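Local structure of ethylbenzene dehydrogenase beta-subunit (Aromatoleum aromaticum, 2IVF) at residues T43-T48 with T207-I212; R188-A193 with K197-N202; G166-R171 with V177-E182. The protein is the iron-sulfur subunit of a three-chain assembly, a ferredoxin-like protein that holds three iron/sulfur (SF4) clusters and one fe3-s4 cluster and probably passes electrons between them. One frame throughout, in Å; residues are numbered along the deposited sequence.

Interaction 1: residues T43-T48 with T207-I212. With SF4 (iron/sulfur cluster), chain U.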
loop_
_atom_site.group_PDB
_atom_site.type_symbol
_atom_site.label_atom_id
_atom_site.label_comp_id
_atom_site.label_asym_id
_atom_site.label_seq_id
_atom_site.Cartn_x
_atom_site.Cartn_y
_atom_site.Cartn_z
ATOM N N THR B 43 -15.620 5.226 12.282
ATOM C CA THR B 43 -14.778 6.106 13.094
ATOM C C THR B 43 -14.190 7.255 12.319
ATOM O O THR B 43 -13.017 7.574 12.446
ATOM C CB THR B 43 -13.668 5.339 13.904
ATOM O OG1 THR B 43 -12.803 4.613 13.023
ATOM C CG2 THR B 43 -14.309 4.375 14.857
ATOM N N LYS B 44 -15.049 7.908 11.572
ATOM C CA LYS B 44 -14.750 9.202 10.989
ATOM C C LYS B 44 -15.588 10.346 11.574
ATOM O O LYS B 44 -15.516 11.470 11.105
ATOM C CB LYS B 44 -14.906 9.119 9.468
ATOM C CG LYS B 44 -13.765 8.414 8.853
ATOM C CD LYS B 44 -13.968 8.095 7.378
ATOM C CE LYS B 44 -14.117 9.287 6.504
ATOM N NZ LYS B 44 -14.340 8.816 5.093
ATOM N N ARG B 45 -16.396 10.041 12.583
ATOM C CA ARG B 45 -17.186 11.023 13.300
ATOM C C ARG B 45 -16.298 11.853 14.224
ATOM O O ARG B 45 -15.306 11.337 14.729
ATOM C CB ARG B 45 -18.227 10.289 14.154
ATOM C CG ARG B 45 -19.231 9.501 13.346
ATOM C CD ARG B 45 -20.161 8.707 14.224
ATOM N NE ARG B 45 -19.529 7.480 14.654
ATOM C CZ ARG B 45 -19.203 7.197 15.912
ATOM N NH1 ARG B 45 -19.479 8.042 16.901
ATOM N NH2 ARG B 45 -18.614 6.048 16.172
ATOM N N PRO B 46 -16.618 13.141 14.428
ATOM C CA PRO B 46 -15.839 13.957 15.382
ATOM C C PRO B 46 -15.699 13.263 16.737
ATOM O O PRO B 46 -16.680 12.752 17.284
ATOM C CB PRO B 46 -16.658 15.252 15.501
ATOM C CG PRO B 46 -17.446 15.325 14.243
ATOM C CD PRO B 46 -17.681 13.927 13.774
ATOM N N GLY B 47 -14.483 13.208 17.242
ATOM C CA GLY B 47 -14.214 12.541 18.489
ATOM C C GLY B 47 -13.883 11.058 18.386
ATOM O O GLY B 47 -13.550 10.470 19.386
ATOM N N THR B 48 -13.949 10.458 17.185
ATOM C CA THR B 48 -13.602 9.021 16.969
ATOM C C THR B 48 -12.363 8.836 16.069
ATOM O O THR B 48 -11.920 7.720 15.822
ATOM C CB THR B 48 -14.756 8.283 16.295
ATOM O OG1 THR B 48 -14.917 8.779 14.949
ATOM C CG2 THR B 48 -16.110 8.443 17.116
ATOM N N THR B 207 -18.165 10.330 25.813
ATOM C CA THR B 207 -18.504 8.949 26.119
ATOM C C THR B 207 -17.331 8.166 25.573
ATOM O O THR B 207 -16.456 8.733 24.900
ATOM C CB THR B 207 -19.784 8.483 25.368
ATOM O OG1 THR B 207 -19.533 8.554 23.953
ATOM C CG2 THR B 207 -21.032 9.312 25.765
ATOM N N SER B 208 -17.292 6.897 25.935
ATOM C CA SER B 208 -16.364 5.967 25.357
ATOM C C SER B 208 -17.064 5.065 24.333
ATOM O O SER B 208 -18.257 4.765 24.418
ATOM C CB SER B 208 -15.682 5.149 26.452
ATOM O OG SER B 208 -14.871 5.987 27.279
ATOM N N GLU B 209 -16.283 4.690 23.332
ATOM C CA GLU B 209 -16.754 3.883 22.252
ATOM C C GLU B 209 -15.788 2.727 22.020
ATOM O O GLU B 209 -14.662 2.720 22.508
ATOM C CB GLU B 209 -16.842 4.714 21.001
ATOM C CG GLU B 209 -17.822 5.866 21.105
ATOM C CD GLU B 209 -18.252 6.355 19.770
ATOM O OE1 GLU B 209 -18.832 5.561 18.991
ATOM O OE2 GLU B 209 -18.059 7.549 19.504
ATOM N N LYS B 210 -16.242 1.777 21.219
ATOM C CA LYS B 210 -15.513 0.564 20.994
ATOM C C LYS B 210 -16.113 -0.183 19.796
ATOM O O LYS B 210 -17.211 0.109 19.322
ATOM C CB LYS B 210 -15.646 -0.320 22.260
ATOM C CG LYS B 210 -17.039 -0.845 22.505
ATOM C CD LYS B 210 -17.122 -1.751 23.705
ATOM C CE LYS B 210 -16.473 -3.096 23.532
ATOM N NZ LYS B 210 -16.950 -3.787 22.296
ATOM N N CYS B 211 -15.404 -1.212 19.381
ATOM C CA CYS B 211 -15.913 -2.129 18.386
ATOM C C CYS B 211 -17.297 -2.598 18.761
ATOM O O CYS B 211 -17.524 -3.048 19.874
ATOM C CB CYS B 211 -14.945 -3.287 18.247
ATOM S SG CYS B 211 -15.463 -4.698 17.323
ATOM N N ILE B 212 -18.217 -2.444 17.815
ATOM C CA ILE B 212 -19.619 -2.851 17.962
ATOM C C ILE B 212 -19.924 -4.195 17.254
ATOM O O ILE B 212 -21.072 -4.585 17.059
ATOM C CB ILE B 212 -20.544 -1.711 17.471
ATOM C CG1 ILE B 212 -20.345 -1.412 15.972
ATOM C CG2 ILE B 212 -20.267 -0.460 18.340
ATOM C CD1 ILE B 212 -21.494 -0.558 15.339
HETATM FE FE1 SF4 U . -15.437 -4.135 15.188
HETATM FE FE2 SF4 U . -14.800 -2.295 13.424
HETATM FE FE3 SF4 U . -14.311 -4.882 12.882
HETATM FE FE4 SF4 U . -16.859 -4.020 12.828
HETATM S S1 SF4 U . -15.177 -3.380 11.404
HETATM S S2 SF4 U . -16.116 -5.885 13.902
HETATM S S3 SF4 U . -16.831 -2.410 14.511
HETATM S S4 SF4 U . -13.333 -3.565 14.554
#
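R45 grips E209 end-on, its NH1 and NH2 each meeting one carboxylate oxygen in a salt bridge, the side chains arriving from opposite directions. NH1 of R45 donates to OE2 of E209 at 3.0 Å, on the syn lone pair of that oxygen, while NH2 of R45 reaches OE1 of E209 at 2.9 Å from the syn side. The fit is not coplanar: guanidinium and carboxylate planes stand 43° apart, and OE1 is approached from out of the carboxylate plane. A bend at chi3 (-81°) turns the guanidinium of R45 out of line with its otherwise extended chain, whereas E209 runs straight beyond CG. The methyl CG2 of T48 lies over one face of the guanidinium, near its rim, and also approaches OE2 of E209 to 3.2 Å. The hydroxyl of T48 turns back into its own loop, where OG1 donates to O of R45 at 2.6 Å. That carbonyl also takes the backbone N of T48 at 2.9 Å, so two bonds close the type II turn R45-T48 and keep the T48 methyl beside the guanidinium. Further hydrogen bonds hold both charged groups: R45 NH2 also bonds O of W42, and E209 receives bonds from N202 and from Y68 of the alpha-subunit chain. Two residues beyond E209, SG of C211 binds iron FE1 of an SF4 cluster at 2.2 Å. The contact therefore ties the loop between helix 33-42 and strand 55-59 to strand 207-210, which pairs with strand 199-202 on the way to that cluster ligand.

Interaction 2: residues R188-A193 with K197-N202. With F3S (Fe3-s4 cluster), chain R; SF4 (iron/sulfur cluster), chain S.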
loop_
_atom_site.group_PDB
_atom_site.type_symbol
_atom_site.label_atom_id
_atom_site.label_comp_id
_atom_site.label_asym_id
_atom_site.label_seq_id
_atom_site.Cartn_x
_atom_site.Cartn_y
_atom_site.Cartn_z
ATOM N N ARG B 188 -14.642 6.487 32.129
ATOM C CA ARG B 188 -13.390 5.828 31.656
ATOM C C ARG B 188 -12.734 4.817 32.621
ATOM O O ARG B 188 -11.601 4.374 32.406
ATOM C CB ARG B 188 -12.402 6.885 31.179
ATOM C CG ARG B 188 -12.804 7.473 29.848
ATOM C CD ARG B 188 -11.992 8.763 29.648
ATOM N NE ARG B 188 -12.608 9.891 30.301
ATOM C CZ ARG B 188 -12.058 11.095 30.403
ATOM N NH1 ARG B 188 -10.854 11.351 29.914
ATOM N NH2 ARG B 188 -12.743 12.050 30.989
ATOM N N HIS B 189 -13.488 4.340 33.604
ATOM C CA HIS B 189 -13.024 3.197 34.411
ATOM C C HIS B 189 -12.888 1.973 33.526
ATOM O O HIS B 189 -11.936 1.197 33.677
ATOM C CB HIS B 189 -14.006 2.915 35.555
ATOM C CG HIS B 189 -14.246 4.093 36.413
ATOM N ND1 HIS B 189 -13.239 4.686 37.139
ATOM C CD2 HIS B 189 -15.372 4.789 36.685
ATOM C CE1 HIS B 189 -13.738 5.716 37.802
ATOM N NE2 HIS B 189 -15.029 5.794 37.551
ATOM N N CYS B 190 -13.823 1.828 32.582
ATOM C CA CYS B 190 -13.839 0.726 31.610
ATOM C C CYS B 190 -12.597 0.715 30.797
ATOM O O CYS B 190 -12.053 -0.334 30.502
ATOM C CB CYS B 190 -15.040 0.845 30.670
ATOM S SG CYS B 190 -15.089 2.452 29.757
ATOM N N VAL B 191 -12.136 1.894 30.409
ATOM C CA VAL B 191 -10.908 1.985 29.629
ATOM C C VAL B 191 -9.683 1.468 30.404
ATOM O O VAL B 191 -8.853 0.706 29.860
ATOM C CB VAL B 191 -10.648 3.434 29.164
ATOM C CG1 VAL B 191 -9.396 3.493 28.309
ATOM C CG2 VAL B 191 -11.855 3.971 28.377
ATOM N N GLU B 192 -9.567 1.874 31.658
ATOM C CA GLU B 192 -8.491 1.411 32.516
ATOM C C GLU B 192 -8.589 -0.110 32.791
ATOM O O GLU B 192 -7.587 -0.816 32.885
ATOM C CB GLU B 192 -8.540 2.171 33.863
ATOM C CG GLU B 192 -8.370 3.694 33.773
ATOM C CD GLU B 192 -8.777 4.421 35.054
ATOM O OE1 GLU B 192 -9.309 3.791 35.977
ATOM O OE2 GLU B 192 -8.574 5.629 35.118
ATOM N N ALA B 193 -9.822 -0.588 32.941
ATOM C CA ALA B 193 -10.102 -1.981 33.232
ATOM C C ALA B 193 -9.873 -2.948 32.070
ATOM O O ALA B 193 -9.562 -4.097 32.305
ATOM C CB ALA B 193 -11.541 -2.116 33.735
ATOM N N LYS B 197 -7.069 -2.477 26.171
ATOM C CA LYS B 197 -7.335 -1.074 25.825
ATOM C C LYS B 197 -8.130 -0.946 24.544
ATOM O O LYS B 197 -7.760 -0.190 23.637
ATOM C CB LYS B 197 -6.033 -0.262 25.813
ATOM C CG LYS B 197 -5.362 -0.216 27.198
ATOM C CD LYS B 197 -6.227 0.583 28.187
ATOM C CE LYS B 197 -5.796 0.516 29.641
ATOM N NZ LYS B 197 -5.975 -0.796 30.326
ATOM N N ALA B 198 -9.199 -1.751 24.482
ATOM C CA ALA B 198 -10.088 -1.844 23.320
ATOM C C ALA B 198 -11.359 -0.976 23.495
ATOM O O ALA B 198 -12.339 -1.114 22.763
ATOM C CB ALA B 198 -10.453 -3.303 23.055
ATOM N N ILE B 199 -11.361 -0.091 24.484
ATOM C CA ILE B 199 -12.397 0.928 24.607
ATOM C C ILE B 199 -11.673 2.255 24.583
ATOM O O ILE B 199 -10.591 2.385 25.182
ATOM C CB ILE B 199 -13.192 0.837 25.932
ATOM C CG1 ILE B 199 -13.769 -0.542 26.167
ATOM C CG2 ILE B 199 -14.317 1.858 25.950
ATOM C CD1 ILE B 199 -14.886 -0.594 27.305
ATOM N N TYR B 200 -12.287 3.238 23.912
ATOM C CA TYR B 200 -11.656 4.487 23.526
ATOM C C TYR B 200 -12.554 5.679 23.858
ATOM O O TYR B 200 -13.710 5.720 23.469
ATOM C CB TYR B 200 -11.377 4.525 22.010
ATOM C CG TYR B 200 -10.618 3.331 21.506
ATOM C CD1 TYR B 200 -9.237 3.342 21.474
ATOM C CD2 TYR B 200 -11.280 2.161 21.166
ATOM C CE1 TYR B 200 -8.519 2.195 21.080
ATOM C CE2 TYR B 200 -10.578 1.021 20.770
ATOM C CZ TYR B 200 -9.211 1.041 20.716
ATOM O OH TYR B 200 -8.505 -0.079 20.318
ATOM N N PHE B 201 -11.993 6.667 24.525
ATOM C CA PHE B 201 -12.735 7.846 24.869
ATOM C C PHE B 201 -12.985 8.689 23.635
ATOM O O PHE B 201 -12.089 8.882 22.822
ATOM C CB PHE B 201 -11.980 8.672 25.888
ATOM C CG PHE B 201 -12.767 9.803 26.456
ATOM C CD1 PHE B 201 -14.036 9.597 27.002
ATOM C CD2 PHE B 201 -12.230 11.070 26.492
ATOM C CE1 PHE B 201 -14.740 10.642 27.523
ATOM C CE2 PHE B 201 -12.914 12.110 27.046
ATOM C CZ PHE B 201 -14.184 11.902 27.565
ATOM N N ASN B 202 -14.213 9.186 23.529
ATOM C CA ASN B 202 -14.613 10.168 22.504
ATOM C C ASN B 202 -14.747 11.501 23.248
ATOM O O ASN B 202 -15.684 11.716 24.010
ATOM C CB ASN B 202 -15.919 9.732 21.858
ATOM C CG ASN B 202 -16.440 10.705 20.838
ATOM O OD1 ASN B 202 -16.221 11.903 20.942
ATOM N ND2 ASN B 202 -17.141 10.187 19.830
HETATM FE FE1 F3S R . -18.825 5.238 30.045
HETATM FE FE3 F3S R . -18.872 3.614 32.147
HETATM FE FE4 F3S R . -16.763 3.642 30.677
HETATM S S1 F3S R . -19.631 5.724 32.030
HETATM S S2 F3S R . -16.666 5.696 29.778
HETATM S S3 F3S R . -18.805 3.074 30.046
HETATM S S4 F3S R . -16.775 3.517 32.890
HETATM FE FE1 SF4 S . -11.826 -5.036 26.540
HETATM FE FE2 SF4 S . -14.346 -5.254 27.266
HETATM FE FE3 SF4 S . -12.937 -7.487 26.517
HETATM FE FE4 SF4 S . -13.624 -5.633 24.616
HETATM S S1 SF4 S . -15.060 -6.945 25.869
HETATM S S2 SF4 S . -11.558 -6.612 24.931
HETATM S S3 SF4 S . -13.532 -3.717 25.822
HETATM S S4 SF4 S . -12.567 -6.193 28.389
#
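K197 reaches helix 189-193 with the end of its chain, which bends at chi2 (-67°) and again at chi4. Its NZ donates to O of E192 at 3.0 Å, approaching the carbonyl from well above its plane, while CE lies 3.1 Å from O of V191. NZ also bonds O of C194, so the ammonium group sits among carbonyls at the C-terminal end of the helix. A198 faces away from the helix, its CB near the SF4 cluster of chain S. I199 then points back in and stands between the two clusters: CD1 packs on CB of C190 at 3.7 Å, CG1 comes within 3.2 Å of sulfur S3 of that SF4, and CG2 meets CG2 of V191. C190 itself binds iron FE4 of the fe3-s4 cluster through SG at 2.2 Å, and C194, four residues on, lines the SF4 pocket, as in ferredoxin-type folds where one cysteine motif serves two clusters. Y200 turns from the helix, but F201 points toward it, and its ring receives the side chain of R188. With CG of F201 anti to the backbone N (chi1 -171°), one ring face is presented to the guanidinium, which lies flat on it with planes only 3° apart. CZ of R188 is 3.7 Å from the ring centroid of F201, a cation-pi stack, and CD of R188 adds a CH-pi contact over the same face. Cationic groups thus bracket an apolar centre: K197 is well placed to offset the negative end of the helix dipole, while the F201 ring probably helps to stabilise the positive charge of R188 lying on its face, leaving NE to bond G186 and NH1 the backbone of another protein chain.

Interaction 3: residues G166-R171 with V177-E182. With SF4 (iron/sulfur cluster), chain S.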
loop_
_atom_site.group_PDB
_atom_site.type_symbol
_atom_site.label_atom_id
_atom_site.label_comp_id
_atom_site.label_asym_id
_atom_site.label_seq_id
_atom_site.Cartn_x
_atom_site.Cartn_y
_atom_site.Cartn_z
ATOM N N GLY B 166 -23.143 1.197 34.871
ATOM C CA GLY B 166 -23.711 0.048 34.143
ATOM C C GLY B 166 -24.067 0.332 32.694
ATOM O O GLY B 166 -25.024 -0.237 32.171
ATOM N N ALA B 167 -23.302 1.209 32.043
ATOM C CA ALA B 167 -23.534 1.563 30.654
ATOM C C ALA B 167 -23.074 0.453 29.715
ATOM O O ALA B 167 -23.457 0.448 28.554
ATOM C CB ALA B 167 -22.827 2.861 30.274
ATOM N N ILE B 168 -22.220 -0.451 30.180
ATOM C CA ILE B 168 -21.687 -1.495 29.300
ATOM C C ILE B 168 -22.465 -2.783 29.522
ATOM O O ILE B 168 -22.731 -3.201 30.663
ATOM C CB ILE B 168 -20.199 -1.746 29.543
ATOM C CG1 ILE B 168 -19.404 -0.500 29.181
ATOM C CG2 ILE B 168 -19.673 -3.016 28.766
ATOM C CD1 ILE B 168 -17.911 -0.612 29.413
ATOM N N TYR B 169 -22.840 -3.416 28.418
ATOM C CA TYR B 169 -23.545 -4.672 28.504
ATOM C C TYR B 169 -23.089 -5.639 27.440
ATOM O O TYR B 169 -22.440 -5.250 26.464
ATOM C CB TYR B 169 -25.054 -4.485 28.398
ATOM C CG TYR B 169 -25.517 -3.892 27.099
ATOM C CD1 TYR B 169 -25.444 -2.515 26.878
ATOM C CD2 TYR B 169 -26.036 -4.696 26.082
ATOM C CE1 TYR B 169 -25.879 -1.963 25.705
ATOM C CE2 TYR B 169 -26.476 -4.143 24.903
ATOM C CZ TYR B 169 -26.398 -2.782 24.711
ATOM O OH TYR B 169 -26.836 -2.228 23.526
ATOM N N LYS B 170 -23.400 -6.910 27.672
ATOM C CA LYS B 170 -23.009 -7.971 26.751
ATOM C C LYS B 170 -24.302 -8.570 26.261
ATOM O O LYS B 170 -25.105 -9.040 27.067
ATOM C CB LYS B 170 -22.212 -9.034 27.474
ATOM C CG LYS B 170 -21.611 -10.092 26.555
ATOM C CD LYS B 170 -20.646 -10.992 27.345
ATOM C CE LYS B 170 -20.149 -12.199 26.488
ATOM N NZ LYS B 170 -19.310 -11.789 25.321
ATOM N N ARG B 171 -24.507 -8.517 24.962
ATOM C CA ARG B 171 -25.702 -9.057 24.354
ATOM C C ARG B 171 -25.780 -10.543 24.620
ATOM O O ARG B 171 -24.804 -11.264 24.433
ATOM C CB ARG B 171 -25.679 -8.786 22.881
ATOM C CG ARG B 171 -26.121 -7.386 22.486
ATOM C CD ARG B 171 -26.770 -7.427 21.127
ATOM N NE ARG B 171 -28.034 -8.170 21.192
ATOM C CZ ARG B 171 -29.244 -7.622 21.193
ATOM N NH1 ARG B 171 -29.401 -6.306 21.155
ATOM N NH2 ARG B 171 -30.321 -8.409 21.262
ATOM N N VAL B 177 -20.355 -7.038 23.147
ATOM C CA VAL B 177 -20.215 -6.147 24.291
ATOM C C VAL B 177 -20.334 -4.733 23.764
ATOM O O VAL B 177 -19.701 -4.365 22.788
ATOM C CB VAL B 177 -18.872 -6.362 25.016
ATOM C CG1 VAL B 177 -18.703 -5.321 26.169
ATOM C CG2 VAL B 177 -18.802 -7.791 25.519
ATOM N N LEU B 178 -21.223 -3.968 24.358
ATOM C CA LEU B 178 -21.493 -2.613 23.887
ATOM C C LEU B 178 -21.494 -1.589 25.021
ATOM O O LEU B 178 -21.863 -1.891 26.156
ATOM C CB LEU B 178 -22.874 -2.563 23.173
ATOM C CG LEU B 178 -22.964 -3.379 21.857
ATOM C CD1 LEU B 178 -24.415 -3.429 21.423
ATOM C CD2 LEU B 178 -22.091 -2.823 20.712
ATOM N N VAL B 179 -21.120 -0.367 24.673
ATOM C CA VAL B 179 -21.267 0.807 25.553
ATOM C C VAL B 179 -22.520 1.568 25.121
ATOM O O VAL B 179 -22.570 2.117 24.021
ATOM C CB VAL B 179 -20.058 1.782 25.441
ATOM C CG1 VAL B 179 -20.332 3.037 26.339
ATOM C CG2 VAL B 179 -18.744 1.108 25.817
ATOM N N ASP B 180 -23.520 1.586 25.991
ATOM C CA ASP B 180 -24.753 2.329 25.769
ATOM C C ASP B 180 -24.455 3.829 25.757
ATOM O O ASP B 180 -24.155 4.433 26.803
ATOM C CB ASP B 180 -25.738 1.964 26.872
ATOM C CG ASP B 180 -27.000 2.770 26.841
ATOM O OD1 ASP B 180 -27.015 3.894 26.282
ATOM O OD2 ASP B 180 -27.995 2.268 27.422
ATOM N N GLN B 181 -24.491 4.414 24.557
ATOM C CA GLN B 181 -24.032 5.772 24.357
ATOM C C GLN B 181 -24.913 6.800 25.045
ATOM O O GLN B 181 -24.476 7.914 25.264
ATOM C CB GLN B 181 -23.928 6.075 22.867
ATOM C CG GLN B 181 -22.876 5.229 22.224
ATOM C CD GLN B 181 -21.511 5.494 22.828
ATOM O OE1 GLN B 181 -20.988 6.614 22.695
ATOM N NE2 GLN B 181 -20.921 4.480 23.501
ATOM N N GLU B 182 -26.145 6.436 25.386
ATOM C CA GLU B 182 -27.031 7.339 26.120
ATOM C C GLU B 182 -26.739 7.382 27.619
ATOM O O GLU B 182 -26.934 8.406 28.259
ATOM C CB GLU B 182 -28.499 6.926 25.947
ATOM C CG GLU B 182 -28.973 6.988 24.516
ATOM C CD GLU B 182 -30.467 6.683 24.333
ATOM O OE1 GLU B 182 -31.188 6.450 25.343
ATOM O OE2 GLU B 182 -30.917 6.705 23.151
HETATM FE FE1 SF4 S . -11.826 -5.036 26.540
HETATM FE FE2 SF4 S . -14.346 -5.254 27.266
HETATM FE FE3 SF4 S . -12.937 -7.487 26.517
HETATM FE FE4 SF4 S . -13.624 -5.633 24.616
HETATM S S1 SF4 S . -15.060 -6.945 25.869
HETATM S S2 SF4 S . -11.558 -6.612 24.931
HETATM S S3 SF4 S . -13.532 -3.717 25.822
HETATM S S4 SF4 S . -12.567 -6.193 28.389
#
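L178 and Y169 face each other as the hydrogen-bonded pair of a two-stranded antiparallel hairpin, and both side chains emerge on the same side of it. N of L178 donates to O of Y169 at 2.7 Å and N of Y169 to O of L178 at 2.9 Å. Y169 holds CG between its backbone N and carbonyl carbon (chi1 62°), which swings the ring across the neighbouring strand. There, CB of L178 lies over one ring face, displaced toward the rim, 4.2 Å from the centroid of Y169 in a CH-pi contact. CD1 of L178 continues along the ring to OH of Y169, and CB of D180 meets the ring edge. The OH of Y169 is hydrogen-bonded to E65 of the alpha-subunit chain. V177 points to the other side of the hairpin, flanked by two residues of the opposite strand: its CG1 touches CG2 of I168 at 3.6 Å and its CG2 touches CG of K170 at 3.8 Å. CG2 of V177 also lies 3.9 Å from sulfur S1 of the SF4 cluster of chain S. Past the strand ends, N of D180 donates to O of A167 at 2.8 Å, extending the pairing, while OD1 of D180 accepts from N of E182 in an Asx turn. The N-to-C directions of strands 168-170 and 177-179 make 158°, close to antiparallel. Their I168 and V177 side lies against helix 158-162, V179 touches K210 of strand 207-210, and the L178 and Y169 side is met by the alpha-subunit.

In the fold
All three contacts lie on the same side of the chain's centre, with centres 11 to 14 Å apart, in the part of the subunit that carries the fe3-s4 cluster. Along the chain interaction 3 closes before interaction 2 opens, and both are nested within the long loop closed by interaction 1. Strands 199-202 and 207-210 pair as neighbours, joining interactions 1 and 2. Q181 bonds T207 and S208, joining interactions 1 and 3, while I168 packs against C190 and I199 to join 2 and 3. Interactions 2 and 3 share one SF4, and interaction 1 leads to another, so the contacts link the surroundings of successive clusters.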